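Local structure of COMB10 (Helicobacter pylori, 2BHV) at residues Arg40-Asp45 with Ala79-Lys84; Asp229-Ile234 with Ile241-Lys246. The protein probably serves as a VirB10-type core subunit of the Com type IV secretion system and is represented here by its periplasmic domain. All blocks are in the same frame, centred on the assembly; numbering follows the deposited sequence.

Interaction 1: Arg40-Asp45 with Ala79-Lys84; sequences RTITAD and AVLIPK
Leu81 spreads its two methyls over the chain at Arg40 and Thr41, and each branch has its own target. CD1 lies against the backbone, with Leu81 CD1 3.5 Å from Arg40 C, and also meets the side chain of Ile42, with Leu81 CD1 3.6 Å from Ile42 CG1. Leu81 CD2 sits over the centre of one face of the Arg40 guanidinium, 3.8 Å above its plane. That face is presented because the arginine chain, extended at chi2, bends at chi3 (61°) and folds back over the leucine. Farther along, the ends of the two isoleucines meet nearly at right angles, Ile42 CD1 3.7 Å from Ile82 CD1. No hydrogen bond crosses between 40-45 and 79-84, so van der Waals packing carries the contact: apolar side chains, the Arg40-Thr41 backbone and one guanidinium face.

The next shell fixes these groups. Arg40 NE and NH2 are hydrogen-bonded to the carbonyl oxygens of Phe232 and Pro233, which hold the guanidinium in place beside Leu81. Ile42 is paired through its backbone with Ile230, while Ile72 touches both Ile42 and Ile82 and bonds through its backbone to Leu81. Leu81 and Ile82 both face Ile72, which makes a classic beta bulge where the chain turns a corner. The arrangement is thus a small two-stranded antiparallel sheet, 72-73 with 80-82, packing its bulge against strand 41-42, outermost within this chain in the large mixed sheet.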
loop_
_atom_site.group_PDB
_atom_site.type_symbol
_atom_site.label_atom_id
_atom_site.label_comp_id
_atom_site.label_asym_id
_atom_site.label_seq_id
_atom_site.Cartn_x
_atom_site.Cartn_y
_atom_site.Cartn_z
ATOM N N ARG A 40 -11.693 30.394 -34.966
ATOM C CA ARG A 40 -12.654 29.834 -34.022
ATOM C C ARG A 40 -12.202 28.457 -33.533
ATOM O O ARG A 40 -12.983 27.502 -33.479
ATOM C CB ARG A 40 -14.060 29.789 -34.635
ATOM C CG ARG A 40 -14.689 31.171 -34.820
ATOM C CD ARG A 40 -16.119 31.091 -35.310
ATOM N NE ARG A 40 -16.967 30.382 -34.361
ATOM C CZ ARG A 40 -17.489 30.922 -33.264
ATOM N NH1 ARG A 40 -17.262 32.193 -32.971
ATOM N NH2 ARG A 40 -18.241 30.186 -32.456
ATOM N N THR A 41 -10.933 28.379 -33.159
ATOM C CA THR A 41 -10.345 27.136 -32.704
ATOM C C THR A 41 -9.645 27.349 -31.373
ATOM O O THR A 41 -9.062 28.406 -31.131
ATOM C CB THR A 41 -9.333 26.593 -33.737
ATOM O OG1 THR A 41 -9.984 26.442 -35.002
ATOM C CG2 THR A 41 -8.773 25.248 -33.300
ATOM N N ILE A 42 -9.718 26.345 -30.510
ATOM C CA ILE A 42 -8.894 26.329 -29.326
ATOM C C ILE A 42 -7.775 25.340 -29.574
ATOM O O ILE A 42 -8.022 24.201 -29.961
ATOM C CB ILE A 42 -9.695 25.952 -28.078
ATOM C CG1 ILE A 42 -10.757 27.022 -27.793
ATOM C CG2 ILE A 42 -8.770 25.782 -26.871
ATOM C CD1 ILE A 42 -11.729 26.659 -26.675
ATOM N N THR A 43 -6.542 25.790 -29.378
ATOM C CA THR A 43 -5.380 24.949 -29.594
ATOM C C THR A 43 -5.305 23.845 -28.551
ATOM O O THR A 43 -5.607 24.063 -27.368
ATOM C CB THR A 43 -4.100 25.777 -29.507
ATOM O OG1 THR A 43 -4.174 26.852 -30.454
ATOM C CG2 THR A 43 -2.839 24.911 -29.771
ATOM N N ALA A 44 -4.897 22.662 -28.994
ATOM C CA ALA A 44 -4.523 21.582 -28.089
ATOM C C ALA A 44 -3.689 22.102 -26.903
ATOM O O ALA A 44 -2.809 22.958 -27.063
ATOM C CB ALA A 44 -3.772 20.489 -28.843
ATOM N N ASP A 45 -4.005 21.593 -25.716
ATOM C CA ASP A 45 -3.309 21.953 -24.486
ATOM C C ASP A 45 -3.394 23.435 -24.100
ATOM O O ASP A 45 -2.530 23.943 -23.367
ATOM C CB ASP A 45 -1.852 21.488 -24.522
ATOM C CG ASP A 45 -1.715 20.055 -24.986
ATOM O OD1 ASP A 45 -2.239 19.150 -24.294
ATOM O OD2 ASP A 45 -1.083 19.833 -26.042
ATOM N N ALA A 79 -12.084 36.443 -31.079
ATOM C CA ALA A 79 -13.296 35.753 -30.665
ATOM C C ALA A 79 -13.131 35.105 -29.292
ATOM O O ALA A 79 -12.184 34.356 -29.053
ATOM C CB ALA A 79 -13.665 34.711 -31.692
ATOM N N VAL A 80 -14.045 35.400 -28.383
ATOM C CA VAL A 80 -14.107 34.658 -27.128
ATOM C C VAL A 80 -14.975 33.413 -27.329
ATOM O O VAL A 80 -16.201 33.510 -27.415
ATOM C CB VAL A 80 -14.650 35.527 -25.984
ATOM C CG1 VAL A 80 -14.915 34.691 -24.738
ATOM C CG2 VAL A 80 -13.678 36.644 -25.676
ATOM N N LEU A 81 -14.330 32.255 -27.421
ATOM C CA LEU A 81 -15.034 30.991 -27.668
ATOM C C LEU A 81 -15.672 30.422 -26.403
ATOM O O LEU A 81 -16.817 29.976 -26.445
ATOM C CB LEU A 81 -14.110 29.949 -28.317
ATOM C CG LEU A 81 -13.444 30.276 -29.660
ATOM C CD1 LEU A 81 -12.551 29.124 -30.068
ATOM C CD2 LEU A 81 -14.462 30.586 -30.773
ATOM N N ILE A 82 -14.933 30.412 -25.292
ATOM C CA ILE A 82 -15.524 30.082 -23.990
ATOM C C ILE A 82 -15.436 31.285 -23.057
ATOM O O ILE A 82 -14.348 31.618 -22.580
ATOM C CB ILE A 82 -14.880 28.857 -23.311
ATOM C CG1 ILE A 82 -14.812 27.671 -24.275
ATOM C CG2 ILE A 82 -15.672 28.490 -22.049
ATOM C CD1 ILE A 82 -14.032 26.501 -23.756
ATOM N N PRO A 83 -16.583 31.960 -22.826
ATOM C CA PRO A 83 -16.667 33.146 -21.967
ATOM C C PRO A 83 -16.452 32.806 -20.505
ATOM O O PRO A 83 -16.879 31.747 -20.043
ATOM C CB PRO A 83 -18.102 33.649 -22.181
ATOM C CG PRO A 83 -18.591 32.949 -23.421
ATOM C CD PRO A 83 -17.891 31.630 -23.421
ATOM N N LYS A 84 -15.772 33.700 -19.798
ATOM C CA LYS A 84 -15.659 33.630 -18.353
ATOM C C LYS A 84 -17.029 33.396 -17.737
ATOM O O LYS A 84 -18.014 34.032 -18.118
ATOM C CB LYS A 84 -15.076 34.930 -17.824
ATOM C CG LYS A 84 -14.798 34.941 -16.343
ATOM C CD LYS A 84 -14.387 36.333 -15.895
ATOM C CE LYS A 84 -14.059 36.371 -14.426
ATOM N NZ LYS A 84 -14.048 37.778 -13.960
#

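Interaction 2: Asp229-Ile234 with Ile241-Lys246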
loop_
_atom_site.group_PDB
_atom_site.type_symbol
_atom_site.label_atom_id
_atom_site.label_comp_id
_atom_site.label_asym_id
_atom_site.label_seq_id
_atom_site.Cartn_x
_atom_site.Cartn_y
_atom_site.Cartn_z
ATOM N N ASP A 229 -6.999 20.084 -31.067
ATOM C CA ASP A 229 -7.620 21.318 -31.473
ATOM C C ASP A 229 -9.133 21.106 -31.497
ATOM O O ASP A 229 -9.612 20.061 -31.951
ATOM C CB ASP A 229 -7.101 21.737 -32.850
ATOM C CG ASP A 229 -5.609 21.996 -32.853
ATOM O OD1 ASP A 229 -5.017 22.099 -31.764
ATOM O OD2 ASP A 229 -5.020 22.094 -33.935
ATOM N N ILE A 230 -9.875 22.071 -30.963
ATOM C CA ILE A 230 -11.333 22.022 -31.020
ATOM C C ILE A 230 -11.882 23.217 -31.796
ATOM O O ILE A 230 -11.658 24.371 -31.416
ATOM C CB ILE A 230 -11.989 22.027 -29.624
ATOM C CG1 ILE A 230 -11.311 21.029 -28.688
ATOM C CG2 ILE A 230 -13.467 21.724 -29.758
ATOM C CD1 ILE A 230 -11.789 21.125 -27.255
ATOM N N PHE A 231 -12.604 22.932 -32.877
ATOM C CA PHE A 231 -13.189 23.974 -33.685
ATOM C C PHE A 231 -14.621 24.203 -33.266
ATOM O O PHE A 231 -15.396 23.258 -33.127
ATOM C CB PHE A 231 -13.123 23.627 -35.173
ATOM C CG PHE A 231 -13.901 24.574 -36.038
ATOM C CD1 PHE A 231 -13.438 25.869 -36.259
ATOM C CD2 PHE A 231 -15.115 24.187 -36.604
ATOM C CE1 PHE A 231 -14.161 26.749 -37.034
ATOM C CE2 PHE A 231 -15.844 25.066 -37.376
ATOM C CZ PHE A 231 -15.367 26.349 -37.595
ATOM N N PHE A 232 -14.961 25.471 -33.072
ATOM C CA PHE A 232 -16.282 25.881 -32.604
ATOM C C PHE A 232 -17.039 26.563 -33.749
ATOM O O PHE A 232 -16.794 27.743 -34.034
ATOM C CB PHE A 232 -16.154 26.886 -31.446
ATOM C CG PHE A 232 -15.732 26.278 -30.138
ATOM C CD1 PHE A 232 -14.515 25.619 -30.012
ATOM C CD2 PHE A 232 -16.537 26.397 -29.016
ATOM C CE1 PHE A 232 -14.125 25.060 -28.795
ATOM C CE2 PHE A 232 -16.146 25.843 -27.793
ATOM C CZ PHE A 232 -14.943 25.173 -27.689
ATOM N N PRO A 233 -17.961 25.830 -34.418
ATOM C CA PRO A 233 -18.781 26.486 -35.437
ATOM C C PRO A 233 -19.583 27.636 -34.830
ATOM O O PRO A 233 -19.772 27.683 -33.603
ATOM C CB PRO A 233 -19.719 25.373 -35.918
ATOM C CG PRO A 233 -19.660 24.327 -34.883
ATOM C CD PRO A 233 -18.292 24.400 -34.287
ATOM N N ILE A 234 -20.023 28.557 -35.690
ATOM C CA ILE A 234 -20.875 29.678 -35.290
ATOM C C ILE A 234 -22.197 29.119 -34.774
ATOM O O ILE A 234 -22.799 28.274 -35.425
ATOM C CB ILE A 234 -21.125 30.656 -36.475
ATOM C CG1 ILE A 234 -19.807 31.023 -37.165
ATOM C CG2 ILE A 234 -21.846 31.918 -36.008
ATOM C CD1 ILE A 234 -19.946 31.291 -38.655
ATOM N N ILE A 241 -22.081 22.484 -32.043
ATOM C CA ILE A 241 -21.545 21.139 -32.026
ATOM C C ILE A 241 -20.056 21.224 -32.360
ATOM O O ILE A 241 -19.685 21.443 -33.508
ATOM C CB ILE A 241 -22.312 20.193 -32.978
ATOM C CG1 ILE A 241 -23.781 20.117 -32.563
ATOM C CG2 ILE A 241 -21.714 18.798 -32.940
ATOM C CD1 ILE A 241 -24.687 19.494 -33.611
ATOM N N ALA A 242 -19.214 21.068 -31.340
ATOM C CA ALA A 242 -17.779 21.236 -31.486
ATOM C C ALA A 242 -17.181 20.167 -32.386
ATOM O O ALA A 242 -17.677 19.051 -32.424
ATOM C CB ALA A 242 -17.116 21.211 -30.129
ATOM N N GLU A 243 -16.118 20.520 -33.110
ATOM C CA GLU A 243 -15.372 19.550 -33.931
ATOM C C GLU A 243 -13.953 19.360 -33.443
ATOM O O GLU A 243 -13.237 20.331 -33.226
ATOM C CB GLU A 243 -15.313 19.999 -35.375
ATOM C CG GLU A 243 -16.578 19.792 -36.141
ATOM C CD GLU A 243 -16.565 20.576 -37.435
ATOM O OE1 GLU A 243 -15.592 20.405 -38.225
ATOM O OE2 GLU A 243 -17.517 21.377 -37.648
ATOM N N PHE A 244 -13.541 18.109 -33.299
ATOM C CA PHE A 244 -12.209 17.799 -32.808
ATOM C C PHE A 244 -11.326 17.358 -33.959
ATOM O O PHE A 244 -11.427 16.217 -34.413
ATOM C CB PHE A 244 -12.277 16.707 -31.740
ATOM C CG PHE A 244 -13.107 17.085 -30.538
ATOM C CD1 PHE A 244 -14.489 16.904 -30.544
ATOM C CD2 PHE A 244 -12.511 17.620 -29.395
ATOM C CE1 PHE A 244 -15.258 17.256 -29.430
ATOM C CE2 PHE A 244 -13.275 17.965 -28.285
ATOM C CZ PHE A 244 -14.645 17.786 -28.306
ATOM N N LEU A 245 -10.475 18.265 -34.439
ATOM C CA LEU A 245 -9.590 17.983 -35.575
ATOM C C LEU A 245 -8.430 17.090 -35.128
ATOM O O LEU A 245 -7.337 17.578 -34.816
ATOM C CB LEU A 245 -9.075 19.281 -36.228
ATOM C CG LEU A 245 -9.998 20.424 -36.719
ATOM C CD1 LEU A 245 -11.253 19.952 -37.486
ATOM C CD2 LEU A 245 -10.377 21.368 -35.588
ATOM N N LYS A 246 -8.684 15.780 -35.095
ATOM C CA LYS A 246 -7.738 14.797 -34.533
ATOM C C LYS A 246 -7.134 13.890 -35.590
ATOM O O LYS A 246 -6.516 12.878 -35.257
ATOM C CB LYS A 246 -8.413 13.951 -33.427
#
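Ile230 and Phe244 lie side by side and point the same way from a beta hairpin, in which strand 229-231 runs antiparallel to strand 243-245 with 143° between their directions. They form a non-hydrogen-bonded pair. The ethyl arm of Ile230 passes above the CD2-CE2 side of the Phe244 ring, with Ile230 CD1 3.6 Å from Phe244 CE2. On the same side of that ring the other branch, Ile230 CG2, stands over the face, 4.0 Å above the plane and displaced toward the rim. CG2 is anti to the backbone N, and this also brings Ile230 CG2 to Ala242 CB, at 3.7 Å. Leu152 of strand 152-156 touches both Ile230 and Phe244, consistent with the burial of this face.

The other face carries Phe231, Glu243 and Leu245. Phe231 and Glu243 again lie alongside each other, but ring and carboxylate are turned 69° apart, and Glu243 OE2 approaches the ring edge in plane, 3.8 Å from CD2 of Phe231. On the same face, Leu245 CD2 packs on Phe231 CB at 3.6 Å.

The backbones of Phe231 and Glu243 are joined by two hydrogen bonds, making them a hydrogen-bonded pair. Both donors lie in the plane of the accepting carbonyl: Phe231 N reaches Glu243 O at 2.7 Å, and Glu243 N reaches Phe231 O at 2.8 Å with a nearly straight angle of 175° at the hydrogen.

Interaction 1 closes before interaction 2 opens along the chain, yet their centres are only about 10 Å apart, on the same side of the chain's centre and each about 20 Å from it. Strands 41-42 and 229-231 are neighbours in the mixed sheet, with 239-245 next in order, so the N-terminal part of the modelled chain borders the C-terminal hairpin. Besides the bonds of the arginine side chain, a probable hydrogen bond from Ala44 N to Asp229 OD1, at 2.8 Å, ties the two sites. Strand 41-42 therefore meets the small bulged sheet through interaction 1 and joins the hairpin of interaction 2, connecting three sequence-distant parts of the periplasmic domain.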